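Local coordinates for protein beta-lactamase Mb2281c (Mycobacterium bovis, PDB 3I7J) that probably acts as a serine hydrolase of the beta-lactamase family, although its true substrate remains uncertain, at residues 109-112 with 113-117; 119-122 with 123-127. All coordinates share one frame; numbering follows the deposited sequence.

How the contacts relate
The two contacts lie in series on consecutive helices, with centres about 11 Å apart: contact 1 closes helix 101-115, and contact 2 forms the first turns of helix 119-131. Y122 joins them. Its ring packs against the end of the first helix, with CD2 3.8 Å from V111 CG1 and CD1 3.9 Å from S115 OG. At the corner, I117 CG2 comes within 3.8 Å of Y122 N. Contact 1 is the more superficial of the two. Contact 2 also packs on helix 42-56, whose start carries an SxxK-like pattern, as in the probable active site of serine beta-lactamases.

Contact 1 of 2, residues 109-112 with 113-117; sequences ESVQ and RESGI
The R113 guanidinium has the carbonyl oxygen of E109 over one face, with NH1 3.9 Å from E109 O. A bend at chi3 (-59°) folds the chain back along the helix, and R113 N donates to E109 O at 2.9 Å. The E109 carboxylate stays at a distance, OE1 lying 5.6 Å from R113 NH2, too far for a salt bridge, so any attraction between the charges acts through space and is probably weak.

The peptide plane at V111 is used on both faces. S115 N approaches V111 O from one face, and S115 OG donates to it from the opposite face at 2.7 Å. With chi1 at 73°, the S115 hydroxyl is tucked between its own backbone N and carbonyl carbon, facing the preceding turn, where V111 O lies. S115 OG also accepts from I117 N at 3.1 Å, an ST turn that ties the last helical turn to the loop. G116, with a positive phi of 79°, makes the exit from the helix, its N-H still bonded to Q112 O. Beyond it the chain turns back until I117 O lies 3.2 Å from Q112 CG. On the outer side, E114 CG rests 3.3 Å from S110 O.

This is the C-terminal end of helix 101-115: S110 touches the loop at A65, while I117 leans on E125 of helix 119-131.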
# COMPACT_ATOMS: atom_id res chain seq x y z
N GLU A 109 3.30 -14.09 -9.31
CA GLU A 109 3.53 -15.33 -10.06
C GLU A 109 3.47 -16.56 -9.16
O GLU A 109 2.94 -17.60 -9.55
CB GLU A 109 4.88 -15.28 -10.77
CG GLU A 109 4.90 -14.36 -11.96
CD GLU A 109 6.26 -14.20 -12.60
OE1 GLU A 109 7.28 -14.59 -11.98
OE2 GLU A 109 6.32 -13.66 -13.72
N SER A 110 4.02 -16.44 -7.96
CA SER A 110 4.01 -17.56 -7.02
C SER A 110 2.58 -17.88 -6.59
O SER A 110 2.16 -19.03 -6.64
CB SER A 110 4.87 -17.25 -5.79
OG SER A 110 6.22 -17.05 -6.16
N VAL A 111 1.84 -16.86 -6.17
CA VAL A 111 0.46 -17.05 -5.73
C VAL A 111 -0.35 -17.67 -6.87
O VAL A 111 -1.13 -18.59 -6.66
CB VAL A 111 -0.18 -15.70 -5.29
CG1 VAL A 111 -1.65 -15.89 -4.94
CG2 VAL A 111 0.56 -15.13 -4.09
N GLN A 112 -0.14 -17.16 -8.08
CA GLN A 112 -0.83 -17.65 -9.27
C GLN A 112 -0.56 -19.13 -9.54
O GLN A 112 -1.48 -19.92 -9.75
CB GLN A 112 -0.41 -16.82 -10.49
CG GLN A 112 -1.19 -17.13 -11.76
CD GLN A 112 -0.83 -16.18 -12.89
OE1 GLN A 112 0.15 -16.38 -13.59
NE2 GLN A 112 -1.63 -15.14 -13.05
N ARG A 113 0.72 -19.49 -9.55
CA ARG A 113 1.13 -20.87 -9.80
C ARG A 113 0.66 -21.84 -8.73
O ARG A 113 0.08 -22.89 -9.03
CB ARG A 113 2.66 -20.95 -9.91
CG ARG A 113 3.20 -22.37 -10.01
CD ARG A 113 4.70 -22.39 -10.28
NE ARG A 113 5.01 -21.69 -11.53
CZ ARG A 113 5.62 -20.51 -11.60
NH1 ARG A 113 6.00 -19.88 -10.49
NH2 ARG A 113 5.82 -19.95 -12.78
N GLU A 114 0.90 -21.49 -7.47
CA GLU A 114 0.52 -22.35 -6.35
C GLU A 114 -0.98 -22.47 -6.10
O GLU A 114 -1.43 -23.48 -5.56
CB GLU A 114 1.20 -21.89 -5.07
CG GLU A 114 2.70 -21.92 -5.12
CD GLU A 114 3.23 -23.23 -5.67
OE1 GLU A 114 2.70 -24.29 -5.29
OE2 GLU A 114 4.19 -23.20 -6.47
N SER A 115 -1.75 -21.46 -6.49
CA SER A 115 -3.19 -21.46 -6.28
C SER A 115 -3.94 -21.98 -7.50
O SER A 115 -5.08 -22.41 -7.39
CB SER A 115 -3.68 -20.04 -5.98
OG SER A 115 -3.66 -19.24 -7.15
N GLY A 116 -3.30 -21.91 -8.66
CA GLY A 116 -3.94 -22.36 -9.88
C GLY A 116 -4.92 -21.33 -10.41
O GLY A 116 -5.69 -21.62 -11.32
N ILE A 117 -4.88 -20.12 -9.86
CA ILE A 117 -5.79 -19.06 -10.30
C ILE A 117 -5.04 -17.85 -10.86
O ILE A 117 -4.05 -17.40 -10.28
CB ILE A 117 -6.67 -18.59 -9.14
CG1 ILE A 117 -7.40 -19.79 -8.54
CG2 ILE A 117 -7.64 -17.53 -9.62
CD1 ILE A 117 -8.22 -19.46 -7.31

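Contact 2 of 2, residues 119-122 with 123-127; sequences FGRY and LTEAV
E125 reaches back one turn to R121, and its side chain can be followed along the helix surface. CB starts 3.7 Å from R121 O. CG, set beside the backbone N by a chi1 of -48°, drops closer to that carbonyl, 3.1 Å from R121 O. The chain then runs extended, bringing CD to 3.7 Å from R121 NE. OE2 does the main work: E125 OE2 accepts a hydrogen bond from R121 NE at 2.8 Å, nearly straight and also a salt bridge, and it lies 3.4 Å from R121 CG, so the arginine's methylene stem flanks it too. OE1 stands farther off.

The two flat groups stand almost upright to each other, their planes 85° apart. OE2 sits at the edge of the guanidinium, in its plane, whereas NE approaches from above the carboxylate plane, 42° out of it. The bridge thus uses NE alone at short range, on an exposed side of the helix.

One residue further along, A126 CB lies 3.7 Å from Y122 CE2, meeting the ring obliquely. The phenol's OH is bonded to E56. Near the start of the helix a water donates to G120 O at 2.6 Å and also bonds T124 OG1, linking a main-chain carbonyl to a side-chain hydroxyl one turn on. The E118 carboxylate, just before the helix, accepts the N-H groups of G120 and R121.

Away from the charged pair, F119, Y122, L123 and A126 pack on helix 42-56, F119 also touching A108 of helix 101-115, and F119 and L123 meeting L138 of strand 137-138.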
# COMPACT_ATOMS: atom_id res chain seq x y z
N PHE A 119 -3.66 -14.46 -11.32
CA PHE A 119 -3.54 -13.46 -10.26
C PHE A 119 -4.57 -12.35 -10.22
O PHE A 119 -5.05 -12.00 -9.15
CB PHE A 119 -2.14 -12.84 -10.21
CG PHE A 119 -1.90 -12.06 -8.95
CD1 PHE A 119 -1.77 -12.73 -7.73
CD2 PHE A 119 -1.93 -10.68 -8.94
CE1 PHE A 119 -1.67 -12.03 -6.54
CE2 PHE A 119 -1.84 -9.96 -7.75
CZ PHE A 119 -1.71 -10.64 -6.55
N GLY A 120 -4.89 -11.76 -11.37
CA GLY A 120 -5.88 -10.71 -11.38
C GLY A 120 -7.19 -11.22 -10.81
O GLY A 120 -7.85 -10.55 -10.02
N ARG A 121 -7.56 -12.44 -11.21
CA ARG A 121 -8.79 -13.05 -10.73
C ARG A 121 -8.65 -13.45 -9.28
O ARG A 121 -9.62 -13.40 -8.53
CB ARG A 121 -9.13 -14.27 -11.59
CG ARG A 121 -10.31 -15.09 -11.08
CD ARG A 121 -10.49 -16.33 -11.94
NE ARG A 121 -11.57 -17.18 -11.45
CZ ARG A 121 -11.95 -18.31 -12.05
NH1 ARG A 121 -11.34 -18.71 -13.16
NH2 ARG A 121 -12.95 -19.02 -11.56
N TYR A 122 -7.45 -13.84 -8.87
CA TYR A 122 -7.23 -14.23 -7.48
C TYR A 122 -7.42 -13.01 -6.58
O TYR A 122 -8.01 -13.11 -5.50
CB TYR A 122 -5.82 -14.79 -7.28
CG TYR A 122 -5.60 -15.29 -5.87
CD1 TYR A 122 -5.96 -16.59 -5.51
CD2 TYR A 122 -5.13 -14.43 -4.87
CE1 TYR A 122 -5.87 -17.02 -4.19
CE2 TYR A 122 -5.04 -14.86 -3.54
CZ TYR A 122 -5.41 -16.15 -3.22
OH TYR A 122 -5.35 -16.57 -1.91
N LEU A 123 -6.90 -11.87 -7.01
CA LEU A 123 -7.03 -10.63 -6.24
C LEU A 123 -8.50 -10.30 -6.00
O LEU A 123 -8.91 -9.97 -4.89
CB LEU A 123 -6.37 -9.46 -7.00
CG LEU A 123 -6.70 -8.05 -6.49
CD1 LEU A 123 -6.32 -7.91 -5.02
CD2 LEU A 123 -5.96 -7.02 -7.33
N THR A 124 -9.29 -10.40 -7.06
CA THR A 124 -10.72 -10.11 -7.01
C THR A 124 -11.45 -11.01 -6.02
O THR A 124 -12.16 -10.54 -5.14
CB THR A 124 -11.37 -10.28 -8.40
OG1 THR A 124 -10.72 -9.40 -9.33
CG2 THR A 124 -12.85 -9.96 -8.35
N GLU A 125 -11.26 -12.32 -6.15
CA GLU A 125 -11.93 -13.28 -5.29
C GLU A 125 -11.44 -13.31 -3.85
O GLU A 125 -12.19 -13.65 -2.94
CB GLU A 125 -11.81 -14.69 -5.88
CG GLU A 125 -12.15 -14.79 -7.36
CD GLU A 125 -12.01 -16.20 -7.92
OE1 GLU A 125 -11.31 -17.02 -7.29
OE2 GLU A 125 -12.58 -16.47 -8.99
N ALA A 126 -10.18 -12.94 -3.62
CA ALA A 126 -9.66 -12.98 -2.26
C ALA A 126 -9.78 -11.67 -1.50
O ALA A 126 -9.83 -11.67 -0.27
CB ALA A 126 -8.19 -13.42 -2.30
N VAL A 127 -9.85 -10.56 -2.22
CA VAL A 127 -9.90 -9.26 -1.58
C VAL A 127 -11.05 -8.34 -2.00
O VAL A 127 -11.86 -7.94 -1.18
CB VAL A 127 -8.57 -8.51 -1.85
CG1 VAL A 127 -8.62 -7.12 -1.25
CG2 VAL A 127 -7.41 -9.32 -1.27
O HOH W 1 -8.34 -7.98 -10.35